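Local coordinates for acetyltransferase, GNAT family (Streptococcus pneumoniae, PDB 2I79), which binds acetyl coenzyme A and, as a GNAT-family acetyltransferase, probably transfers the acetyl group to the amino group of an amino acid, at residues 21-32 against 91-99; 54-62 against 114-122. All coordinates share one frame; numbering follows the deposited sequence.

Contact 1. Residues 21-32 against 91-99. With ACO (acetyl coenzyme *a), chain G.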
loop_
_atom_site.group_PDB
_atom_site.type_symbol
_atom_site.label_atom_id
_atom_site.label_comp_id
_atom_site.label_asym_id
_atom_site.label_seq_id
_atom_site.Cartn_x
_atom_site.Cartn_y
_atom_site.Cartn_z
ATOM N N PHE A 21 8.134 -19.795 9.932
ATOM C CA PHE A 21 8.382 -19.854 8.495
ATOM C C PHE A 21 8.724 -18.481 7.918
ATOM O O PHE A 21 9.627 -18.342 7.072
ATOM C CB PHE A 21 7.161 -20.439 7.780
ATOM C CG PHE A 21 7.279 -20.399 6.293
ATOM C CD1 PHE A 21 8.170 -21.252 5.627
ATOM C CD2 PHE A 21 6.561 -19.482 5.554
ATOM C CE1 PHE A 21 8.303 -21.190 4.271
ATOM C CE2 PHE A 21 6.715 -19.421 4.181
ATOM C CZ PHE A 21 7.576 -20.280 3.553
ATOM N N LEU A 22 8.015 -17.443 8.361
ATOM C CA LEU A 22 8.244 -16.125 7.768
ATOM C C LEU A 22 9.596 -15.586 8.211
ATOM O O LEU A 22 10.273 -14.951 7.457
ATOM C CB LEU A 22 7.104 -15.169 8.078
ATOM C CG LEU A 22 5.816 -15.467 7.296
ATOM C CD1 LEU A 22 4.595 -14.872 7.994
ATOM C CD2 LEU A 22 5.929 -14.961 5.826
ATOM N N ASN A 23 9.995 -15.893 9.433
ATOM C CA ASN A 23 11.336 -15.546 9.911
ATOM C C ASN A 23 12.415 -16.295 9.132
ATOM O O ASN A 23 13.463 -15.718 8.787
ATOM C CB ASN A 23 11.467 -15.836 11.409
ATOM C CG ASN A 23 10.862 -14.753 12.278
ATOM O OD1 ASN A 23 10.339 -15.011 13.388
ATOM N ND2 ASN A 23 10.943 -13.538 11.801
ATOM N N ARG A 24 12.133 -17.544 8.808
ATOM C CA ARG A 24 13.080 -18.324 7.988
ATOM C C ARG A 24 13.283 -17.691 6.621
ATOM O O ARG A 24 14.394 -17.387 6.259
ATOM C CB ARG A 24 12.648 -19.788 7.842
ATOM C CG ARG A 24 13.516 -20.579 6.849
ATOM C CD ARG A 24 13.280 -22.089 6.926
ATOM N NE ARG A 24 12.073 -22.564 6.199
ATOM C CZ ARG A 24 12.033 -23.264 5.046
ATOM N NH1 ARG A 24 13.121 -23.640 4.361
ATOM N NH2 ARG A 24 10.856 -23.619 4.571
ATOM N N VAL A 25 12.207 -17.449 5.881
ATOM C CA VAL A 25 12.336 -16.936 4.512
ATOM C C VAL A 25 12.839 -15.491 4.465
ATOM O O VAL A 25 13.465 -15.077 3.515
ATOM C CB VAL A 25 11.014 -17.105 3.701
ATOM C CG1 VAL A 25 10.663 -18.568 3.589
ATOM C CG2 VAL A 25 9.858 -16.312 4.343
ATOM N N SER A 26 12.612 -14.725 5.517
ATOM C CA SER A 26 13.092 -13.330 5.555
ATOM C C SER A 26 14.661 -13.235 5.500
ATOM O O SER A 26 15.220 -12.182 5.144
ATOM C CB SER A 26 12.509 -12.615 6.788
ATOM O OG SER A 26 13.236 -12.986 7.899
ATOM N N LEU A 27 15.326 -14.363 5.804
ATOM C CA LEU A 27 16.761 -14.508 5.844
ATOM C C LEU A 27 17.335 -15.144 4.573
ATOM O O LEU A 27 18.557 -15.134 4.371
ATOM C CB LEU A 27 17.137 -15.429 7.006
ATOM C CG LEU A 27 16.761 -14.981 8.409
ATOM C CD1 LEU A 27 17.035 -16.107 9.357
ATOM C CD2 LEU A 27 17.529 -13.732 8.790
ATOM N N GLU A 28 16.465 -15.696 3.731
ATOM C CA GLU A 28 16.887 -16.430 2.540
ATOM C C GLU A 28 17.144 -15.511 1.351
ATOM O O GLU A 28 18.032 -15.790 0.561
ATOM C CB GLU A 28 15.843 -17.484 2.150
ATOM C CG GLU A 28 15.761 -18.585 3.152
ATOM C CD GLU A 28 14.742 -19.657 2.802
ATOM O OE1 GLU A 28 13.875 -19.426 1.935
ATOM O OE2 GLU A 28 14.797 -20.733 3.431
ATOM N N THR A 29 16.375 -14.427 1.208
ATOM C CA THR A 29 16.591 -13.499 0.097
ATOM C C THR A 29 16.370 -12.098 0.570
ATOM O O THR A 29 15.794 -11.860 1.680
ATOM C CB THR A 29 15.609 -13.743 -1.093
ATOM O OG1 THR A 29 14.321 -13.213 -0.786
ATOM C CG2 THR A 29 15.458 -15.237 -1.461
ATOM N N ASP A 30 16.770 -11.145 -0.262
ATOM C CA ASP A 30 16.339 -9.752 -0.070
ATOM C C ASP A 30 15.400 -9.274 -1.213
ATOM O O ASP A 30 15.373 -8.094 -1.555
ATOM C CB ASP A 30 17.559 -8.835 0.138
ATOM C CG ASP A 30 18.592 -8.955 -0.966
ATOM O OD1 ASP A 30 18.406 -9.767 -1.911
ATOM O OD2 ASP A 30 19.596 -8.201 -0.890
ATOM N N PHE A 31 14.603 -10.207 -1.747
ATOM C CA PHE A 31 13.678 -9.949 -2.848
ATOM C C PHE A 31 12.348 -9.309 -2.416
ATOM O O PHE A 31 11.597 -8.781 -3.263
ATOM C CB PHE A 31 13.363 -11.237 -3.620
ATOM C CG PHE A 31 14.464 -11.704 -4.527
ATOM C CD1 PHE A 31 15.186 -10.816 -5.317
ATOM C CD2 PHE A 31 14.746 -13.053 -4.638
ATOM C CE1 PHE A 31 16.201 -11.289 -6.192
ATOM C CE2 PHE A 31 15.753 -13.523 -5.481
ATOM C CZ PHE A 31 16.478 -12.642 -6.257
ATOM N N THR A 32 12.059 -9.336 -1.118
ATOM C CA THR A 32 10.848 -8.717 -0.596
ATOM C C THR A 32 11.186 -7.771 0.546
ATOM O O THR A 32 12.343 -7.595 0.885
ATOM C CB THR A 32 9.841 -9.786 -0.125
ATOM O OG1 THR A 32 10.236 -10.318 1.152
ATOM C CG2 THR A 32 9.738 -10.907 -1.184
ATOM N N PHE A 91 0.959 -11.375 -2.092
ATOM C CA PHE A 91 2.297 -11.701 -1.580
ATOM C C PHE A 91 2.463 -13.227 -1.564
ATOM O O PHE A 91 1.611 -13.915 -0.991
ATOM C CB PHE A 91 2.456 -11.159 -0.157
ATOM C CG PHE A 91 3.752 -11.526 0.497
ATOM C CD1 PHE A 91 4.938 -10.899 0.125
ATOM C CD2 PHE A 91 3.800 -12.505 1.472
ATOM C CE1 PHE A 91 6.153 -11.233 0.738
ATOM C CE2 PHE A 91 5.008 -12.846 2.086
ATOM C CZ PHE A 91 6.183 -12.208 1.719
ATOM N N ILE A 92 3.544 -13.741 -2.169
ATOM C CA ILE A 92 3.900 -15.179 -2.110
ATOM C C ILE A 92 5.370 -15.375 -1.737
ATOM O O ILE A 92 6.257 -14.688 -2.243
ATOM C CB ILE A 92 3.648 -15.908 -3.470
ATOM C CG1 ILE A 92 2.216 -15.655 -3.969
ATOM C CG2 ILE A 92 3.887 -17.463 -3.376
ATOM C CD1 ILE A 92 1.887 -16.352 -5.308
ATOM N N VAL A 93 5.649 -16.334 -0.865
ATOM C CA VAL A 93 7.030 -16.711 -0.618
ATOM C C VAL A 93 7.091 -18.202 -0.356
ATOM O O VAL A 93 6.204 -18.753 0.297
ATOM C CB VAL A 93 7.670 -15.897 0.528
ATOM C CG1 VAL A 93 6.846 -16.020 1.811
ATOM C CG2 VAL A 93 9.100 -16.340 0.749
ATOM N N ILE A 94 8.124 -18.835 -0.938
ATOM C CA ILE A 94 8.395 -20.277 -0.818
ATOM C C ILE A 94 9.782 -20.412 -0.178
ATOM O O ILE A 94 10.673 -19.589 -0.439
ATOM C CB ILE A 94 8.357 -20.993 -2.195
ATOM C CG1 ILE A 94 6.981 -20.809 -2.876
ATOM C CG2 ILE A 94 8.646 -22.493 -2.066
ATOM C CD1 ILE A 94 5.801 -21.473 -2.145
ATOM N N GLY A 95 9.942 -21.397 0.715
ATOM C CA GLY A 95 11.261 -21.723 1.244
ATOM C C GLY A 95 12.201 -22.059 0.106
ATOM O O GLY A 95 11.820 -22.767 -0.829
ATOM N N LYS A 96 13.412 -21.517 0.175
ATOM C CA LYS A 96 14.382 -21.597 -0.891
ATOM C C LYS A 96 14.637 -23.052 -1.259
ATOM O O LYS A 96 14.614 -23.423 -2.422
ATOM C CB LYS A 96 15.686 -20.913 -0.469
ATOM C CG LYS A 96 16.697 -20.718 -1.608
ATOM C CD LYS A 96 17.834 -19.745 -1.210
ATOM C CE LYS A 96 18.933 -19.757 -2.272
ATOM N NZ LYS A 96 19.945 -18.633 -2.193
ATOM N N ARG A 97 14.813 -23.871 -0.230
ATOM C CA ARG A 97 14.996 -25.312 -0.376
ATOM C C ARG A 97 13.973 -25.975 -1.336
ATOM O O ARG A 97 14.292 -27.005 -1.927
ATOM C CB ARG A 97 14.936 -25.977 1.019
ATOM C CG ARG A 97 15.778 -27.231 1.170
ATOM C CD ARG A 97 16.610 -27.227 2.519
ATOM N NE ARG A 97 17.564 -26.091 2.579
ATOM C CZ ARG A 97 17.502 -25.045 3.417
ATOM N NH1 ARG A 97 16.532 -24.935 4.342
ATOM N NH2 ARG A 97 18.440 -24.093 3.339
ATOM N N TYR A 98 12.776 -25.387 -1.505
ATOM C CA TYR A 98 11.709 -25.984 -2.347
ATOM C C TYR A 98 11.400 -25.266 -3.663
ATOM O O TYR A 98 10.408 -25.588 -4.347
ATOM C CB TYR A 98 10.398 -26.051 -1.578
ATOM C CG TYR A 98 10.466 -26.603 -0.174
ATOM C CD1 TYR A 98 10.474 -25.749 0.917
ATOM C CD2 TYR A 98 10.470 -27.991 0.064
ATOM C CE1 TYR A 98 10.494 -26.244 2.209
ATOM C CE2 TYR A 98 10.478 -28.503 1.371
ATOM C CZ TYR A 98 10.490 -27.611 2.433
ATOM O OH TYR A 98 10.507 -28.050 3.735
ATOM N N TRP A 99 12.217 -24.287 -4.019
ATOM C CA TRP A 99 12.025 -23.580 -5.267
ATOM C C TRP A 99 12.089 -24.499 -6.501
ATOM O O TRP A 99 12.710 -25.591 -6.475
ATOM C CB TRP A 99 13.077 -22.498 -5.428
ATOM C CG TRP A 99 12.953 -21.326 -4.519
ATOM C CD1 TRP A 99 11.925 -21.036 -3.621
ATOM C CD2 TRP A 99 13.874 -20.243 -4.430
ATOM N NE1 TRP A 99 12.185 -19.839 -2.995
ATOM C CE2 TRP A 99 13.363 -19.330 -3.469
ATOM C CE3 TRP A 99 15.085 -19.946 -5.076
ATOM C CZ2 TRP A 99 14.038 -18.150 -3.130
ATOM C CZ3 TRP A 99 15.753 -18.767 -4.743
ATOM C CH2 TRP A 99 15.232 -17.889 -3.771
HETATM N N1A ACO G . 14.573 -16.423 -14.389
HETATM C C2A ACO G . 13.426 -16.813 -14.985
HETATM N N3A ACO G . 12.699 -17.860 -14.548
HETATM C C4A ACO G . 13.086 -18.574 -13.473
HETATM C C5A ACO G . 14.308 -18.205 -12.760
HETATM C C6A ACO G . 15.050 -17.051 -13.288
HETATM N N6A ACO G . 16.191 -16.653 -12.685
HETATM N N7A ACO G . 14.452 -19.072 -11.756
HETATM C C8A ACO G . 13.387 -19.927 -11.824
HETATM N N9A ACO G . 12.579 -19.624 -12.854
HETATM C C1B ACO G . 11.304 -20.235 -13.327
HETATM C C2B ACO G . 11.147 -21.747 -13.306
HETATM O O2B ACO G . 11.660 -22.356 -14.494
HETATM C C3B ACO G . 9.645 -21.867 -13.252
HETATM O O3B ACO G . 9.003 -21.571 -14.479
HETATM P P3B ACO G . 8.329 -22.672 -15.425
HETATM O O7A ACO G . 9.634 -23.265 -15.930
HETATM O O8A ACO G . 7.500 -21.933 -16.447
HETATM O O9A ACO G . 7.474 -23.546 -14.541
HETATM C C4B ACO G . 9.243 -20.703 -12.358
HETATM O O4B ACO G . 10.238 -19.703 -12.544
HETATM C C5B ACO G . 9.139 -21.153 -10.907
HETATM O O5B ACO G . 7.812 -21.673 -10.758
HETATM P P1A ACO G . 7.457 -22.505 -9.430
HETATM O O1A ACO G . 8.506 -23.554 -9.178
HETATM O O2A ACO G . 5.989 -22.859 -9.558
HETATM O O3A ACO G . 7.736 -21.364 -8.315
HETATM P P2A ACO G . 8.610 -21.473 -6.935
HETATM O O4A ACO G . 10.131 -21.482 -7.120
HETATM O O5A ACO G . 7.933 -22.566 -6.143
HETATM O O6A ACO G . 8.181 -20.006 -6.360
HETATM C CBP ACO G . 8.991 -17.740 -5.922
HETATM C CCP ACO G . 8.684 -18.812 -6.949
HETATM C CDP ACO G . 9.405 -16.468 -6.677
HETATM C CEP ACO G . 7.731 -17.519 -5.071
HETATM C CAP ACO G . 10.147 -18.205 -5.029
HETATM O OAP ACO G . 11.382 -18.317 -5.777
HETATM C C9P ACO G . 10.334 -17.280 -3.838
HETATM O O9P ACO G . 9.656 -17.434 -2.840
HETATM N N8P ACO G . 11.266 -16.339 -3.928
HETATM C C7P ACO G . 11.612 -15.394 -2.860
HETATM C C6P ACO G . 10.466 -14.472 -2.446
HETATM C C5P ACO G . 9.904 -13.737 -3.630
HETATM O O5P ACO G . 10.655 -13.124 -4.360
HETATM N N4P ACO G . 8.592 -13.806 -3.819
HETATM C C3P ACO G . 7.900 -13.139 -4.910
HETATM C C2P ACO G . 7.804 -11.630 -4.737
HETATM S S1P ACO G . 6.811 -11.264 -3.317
HETATM C C ACO G . 5.267 -10.948 -3.714
HETATM O O ACO G . 4.705 -11.920 -4.162
HETATM C CH3 ACO G . 4.705 -9.553 -3.506
HETATM O O HOH W 1 12.707 -17.783 0.309
#

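Contact 2. Residues 54-62 against 114-122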
loop_
_atom_site.group_PDB
_atom_site.type_symbol
_atom_site.label_atom_id
_atom_site.label_comp_id
_atom_site.label_asym_id
_atom_site.label_seq_id
_atom_site.Cartn_x
_atom_site.Cartn_y
_atom_site.Cartn_z
ATOM N N ALA A 54 -9.311 -14.964 7.891
ATOM C CA ALA A 54 -10.396 -15.953 7.795
ATOM C C ALA A 54 -11.779 -15.286 7.858
ATOM O O ALA A 54 -12.716 -15.739 7.196
ATOM C CB ALA A 54 -10.275 -16.987 8.909
ATOM N N SER A 55 -11.887 -14.215 8.646
ATOM C CA SER A 55 -13.161 -13.545 8.886
ATOM C C SER A 55 -13.492 -12.441 7.887
ATOM O O SER A 55 -14.544 -11.819 8.002
ATOM C CB SER A 55 -13.161 -12.921 10.273
ATOM O OG SER A 55 -13.581 -11.565 10.193
ATOM N N SER A 56 -12.585 -12.172 6.948
ATOM C CA SER A 56 -12.730 -11.105 5.951
ATOM C C SER A 56 -13.087 -11.760 4.628
ATOM O O SER A 56 -12.536 -12.809 4.277
ATOM C CB SER A 56 -11.395 -10.345 5.825
ATOM O OG SER A 56 -11.368 -9.469 4.717
ATOM N N ASP A 57 -13.992 -11.157 3.873
ATOM C CA ASP A 57 -14.451 -11.799 2.650
ATOM C C ASP A 57 -13.631 -11.432 1.403
ATOM O O ASP A 57 -13.839 -12.008 0.357
ATOM C CB ASP A 57 -15.958 -11.567 2.424
ATOM C CG ASP A 57 -16.374 -10.121 2.620
ATOM O OD1 ASP A 57 -15.541 -9.203 2.369
ATOM O OD2 ASP A 57 -17.550 -9.902 3.039
ATOM N N ASN A 58 -12.722 -10.468 1.514
ATOM C CA ASN A 58 -11.895 -10.061 0.379
ATOM C C ASN A 58 -10.391 -10.231 0.667
ATOM O O ASN A 58 -9.539 -9.750 -0.075
ATOM C CB ASN A 58 -12.262 -8.636 -0.098
ATOM C CG ASN A 58 -11.788 -7.514 0.849
ATOM O OD1 ASN A 58 -11.468 -7.724 2.014
ATOM N ND2 ASN A 58 -11.786 -6.305 0.336
ATOM N N GLN A 59 -10.079 -10.948 1.740
ATOM C CA GLN A 59 -8.721 -11.260 2.063
ATOM C C GLN A 59 -8.570 -12.759 2.347
ATOM O O GLN A 59 -9.555 -13.436 2.664
ATOM C CB GLN A 59 -8.268 -10.434 3.258
ATOM C CG GLN A 59 -8.340 -8.920 3.055
ATOM C CD GLN A 59 -7.904 -8.158 4.280
ATOM O OE1 GLN A 59 -8.656 -8.044 5.262
ATOM N NE2 GLN A 59 -6.699 -7.631 4.247
ATOM N N ILE A 60 -7.339 -13.269 2.220
ATOM C CA ILE A 60 -7.034 -14.667 2.521
ATOM C C ILE A 60 -5.544 -14.937 2.694
ATOM O O ILE A 60 -4.708 -14.317 2.037
ATOM C CB ILE A 60 -7.597 -15.616 1.430
ATOM C CG1 ILE A 60 -7.637 -17.066 1.946
ATOM C CG2 ILE A 60 -6.794 -15.532 0.166
ATOM C CD1 ILE A 60 -8.744 -17.919 1.303
ATOM N N THR A 61 -5.232 -15.902 3.558
ATOM C CA THR A 61 -3.904 -16.468 3.676
ATOM C C THR A 61 -3.998 -17.982 3.489
ATOM O O THR A 61 -4.704 -18.653 4.229
ATOM C CB THR A 61 -3.259 -16.185 5.033
ATOM O OG1 THR A 61 -3.159 -14.788 5.215
ATOM C CG2 THR A 61 -1.839 -16.812 5.143
ATOM N N LEU A 62 -3.299 -18.485 2.472
ATOM C CA LEU A 62 -3.211 -19.911 2.158
ATOM C C LEU A 62 -1.815 -20.434 2.453
ATOM O O LEU A 62 -0.814 -19.794 2.119
ATOM C CB LEU A 62 -3.504 -20.165 0.683
ATOM C CG LEU A 62 -4.935 -19.939 0.145
ATOM C CD1 LEU A 62 -4.963 -20.166 -1.370
ATOM C CD2 LEU A 62 -5.963 -20.825 0.818
ATOM N N TRP A 114 -9.582 -18.588 -5.648
ATOM C CA TRP A 114 -10.316 -18.044 -4.515
ATOM C C TRP A 114 -10.756 -16.606 -4.837
ATOM O O TRP A 114 -11.906 -16.234 -4.598
ATOM C CB TRP A 114 -9.482 -18.091 -3.222
ATOM C CG TRP A 114 -10.232 -17.538 -2.036
ATOM C CD1 TRP A 114 -11.045 -18.231 -1.185
ATOM C CD2 TRP A 114 -10.289 -16.165 -1.610
ATOM N NE1 TRP A 114 -11.596 -17.385 -0.260
ATOM C CE2 TRP A 114 -11.153 -16.111 -0.499
ATOM C CE3 TRP A 114 -9.699 -14.978 -2.062
ATOM C CZ2 TRP A 114 -11.418 -14.926 0.179
ATOM C CZ3 TRP A 114 -9.975 -13.809 -1.396
ATOM C CH2 TRP A 114 -10.826 -13.790 -0.290
ATOM N N ALA A 115 -9.853 -15.809 -5.402
ATOM C CA ALA A 115 -10.145 -14.411 -5.657
ATOM C C ALA A 115 -11.319 -14.295 -6.626
ATOM O O ALA A 115 -12.221 -13.494 -6.421
ATOM C CB ALA A 115 -8.909 -13.696 -6.192
ATOM N N GLN A 116 -11.295 -15.116 -7.669
ATOM C CA GLN A 116 -12.401 -15.236 -8.625
ATOM C C GLN A 116 -13.732 -15.601 -7.956
ATOM O O GLN A 116 -14.763 -14.978 -8.221
ATOM C CB GLN A 116 -12.049 -16.271 -9.715
ATOM C CG GLN A 116 -10.963 -15.795 -10.692
ATOM C CD GLN A 116 -10.369 -16.900 -11.574
ATOM O OE1 GLN A 116 -10.489 -18.098 -11.288
ATOM N NE2 GLN A 116 -9.703 -16.493 -12.642
ATOM N N ALA A 117 -13.716 -16.581 -7.064
ATOM C CA ALA A 117 -14.949 -17.045 -6.452
ATOM C C ALA A 117 -15.535 -16.051 -5.428
ATOM O O ALA A 117 -16.747 -16.051 -5.184
ATOM C CB ALA A 117 -14.731 -18.410 -5.820
ATOM N N SER A 118 -14.688 -15.200 -4.845
ATOM C CA SER A 118 -15.091 -14.321 -3.742
ATOM C C SER A 118 -16.250 -13.381 -4.078
ATOM O O SER A 118 -16.994 -12.961 -3.178
ATOM C CB SER A 118 -13.902 -13.490 -3.251
ATOM O OG SER A 118 -13.601 -12.448 -4.164
ATOM N N GLY A 119 -16.383 -13.019 -5.351
ATOM C CA GLY A 119 -17.431 -12.097 -5.779
ATOM C C GLY A 119 -17.156 -10.640 -5.445
ATOM O O GLY A 119 -17.987 -9.778 -5.717
ATOM N N ILE A 120 -15.984 -10.359 -4.874
ATOM C CA ILE A 120 -15.626 -9.007 -4.422
ATOM C C ILE A 120 -14.364 -8.541 -5.152
ATOM O O ILE A 120 -14.312 -7.429 -5.670
ATOM C CB ILE A 120 -15.397 -8.964 -2.898
ATOM C CG1 ILE A 120 -16.588 -9.605 -2.160
ATOM C CG2 ILE A 120 -15.177 -7.501 -2.402
ATOM C CD1 ILE A 120 -16.325 -9.984 -0.686
ATOM N N LEU A 121 -13.340 -9.395 -5.192
ATOM C CA LEU A 121 -12.096 -8.999 -5.826
ATOM C C LEU A 121 -12.310 -9.040 -7.321
ATOM O O LEU A 121 -12.862 -10.023 -7.858
ATOM C CB LEU A 121 -10.926 -9.882 -5.384
ATOM C CG LEU A 121 -10.579 -9.818 -3.889
ATOM C CD1 LEU A 121 -9.566 -10.866 -3.550
ATOM C CD2 LEU A 121 -10.104 -8.407 -3.411
ATOM N N ARG A 122 -11.933 -7.930 -7.968
ATOM C CA ARG A 122 -11.909 -7.799 -9.419
ATOM C C ARG A 122 -10.514 -7.415 -9.960
ATOM O O ARG A 122 -10.341 -7.151 -11.146
ATOM C CB ARG A 122 -12.927 -6.744 -9.845
ATOM C CG ARG A 122 -14.361 -7.011 -9.366
ATOM C CD ARG A 122 -14.948 -8.344 -9.860
ATOM N NE ARG A 122 -14.932 -8.437 -11.321
ATOM C CZ ARG A 122 -15.756 -7.763 -12.125
ATOM N NH1 ARG A 122 -16.696 -6.969 -11.627
ATOM N NH2 ARG A 122 -15.648 -7.887 -13.439
#

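Contact 1. Residues 21-32 against 91-99
Val25 meets Val93 tip to tip, its CB 3.6 Å from Val93 CG2, where helix 15-26 packs on strand 87-94. The axes of the short segments 21-26 and 91-94 lie 79° apart. The other methyl of Val93, CG1, touches both Val25 CG2 and the Phe21 ring at CE2. A chi1 of 174° carries the Phe21 ring across to the strand, where its edge, led by CZ, lies along the backbone from Val93 O to Gly95 N.

Glu28 grips the chain just after the strand. Lys96 N donates to Glu28 OE1 at 2.8 Å, coming from above the carboxylate plane. A water also donates to OE1 and to Ile94 O, which takes a further bond from Trp99 NE1. Arg24 bends at chi3 and sets its guanidinium edge at the edge of the Tyr98 ring, with the two planes nearly perpendicular. Arg24 NH2 is 3.5 Å from Tyr98 CE1. Arg24 NH1 pairs with Glu28 OE2 by charge alone and is also near Arg97 NH1; the carboxylate probably eases this meeting of like charges.

Thr29 CG2 touches the Trp99 indole at its edge, 3.5 Å from CH2. One indole face carries OAP of the cofactor, and Lys96 CA lies over the other. Thr32 CB meets the Phe91 ring edge, while its CG2 approaches the thioester sulfur S1P.

The cofactor runs beside the strand like a further strand. Ile92 N donates to the acetyl oxygen O at 2.9 Å, Ile92 O accepts from N4P, and Ile94 N donates to O9P at 2.8 Å. Such pairing of pantetheine with the central strand, its acetyl oxygen held by a backbone N-H, is typical of the GNAT acetyl-CoA site.

Contact 2. Residues 54-62 against 114-122
The loop 56-59, leading into strand 60-66, runs past the C-terminal end of helix 103-117, with Asn58 CA 6.2 Å from Ile120 CA. This is helix-on-sheet packing at the rim of the GNAT fold. Trp114 makes the largest share of the contact. Its side chain leaves the helix with chi1 at -180°, which directs the indole to the start of the strand. Ile60 slides along one face: its CD1 sits over the Trp114 five-membered ring in a CH-pi contact, 3.3 Å from the centroid and 12° off the normal. CG2 of Ile60 reaches the six-membered ring near CE3. Asn58 C lies at the ring edge, and Gln59 O approaches Trp114 CH2 obliquely at 3.2 Å.

Farther along, Ile120 CD1 abuts Asp57 OD1 and its CG2 touches Asn58 CB. Both methyls of Leu121 approach Asn58 O. The amide ND2 of Asn58 turns elsewhere, to Arg85 O.

Gly119, with positive phi, takes the chain out of the helix. Ser118 OG makes an ST turn and an ST motif here: it donates to Ala115 O at 2.8 Å and accepts from Ile120 N and Leu121 N, each at 3.2 Å.

In the fold
Both contacts reach the same mixed sheet, on opposite sides of the chain's centre. Their centres are 23 Å apart and their nearest atoms about 7 Å apart, so they do not touch. Strand 87-94 of contact 1 leads on to helix 103-117, whose C-terminal end enters contact 2. Helix 15-26 is likewise followed by helix 43-55, whose last residues begin the 54-62 segment. Contact 1 lies at the cofactor and supplies seven residues of its pocket. In contact 2 the Ile60 side chain is about 13 Å from the cofactor. Helix 103-117 still joins the two regions: Gly104 and Ser105, near its start, also hydrogen-bond the cofactor through their backbone N.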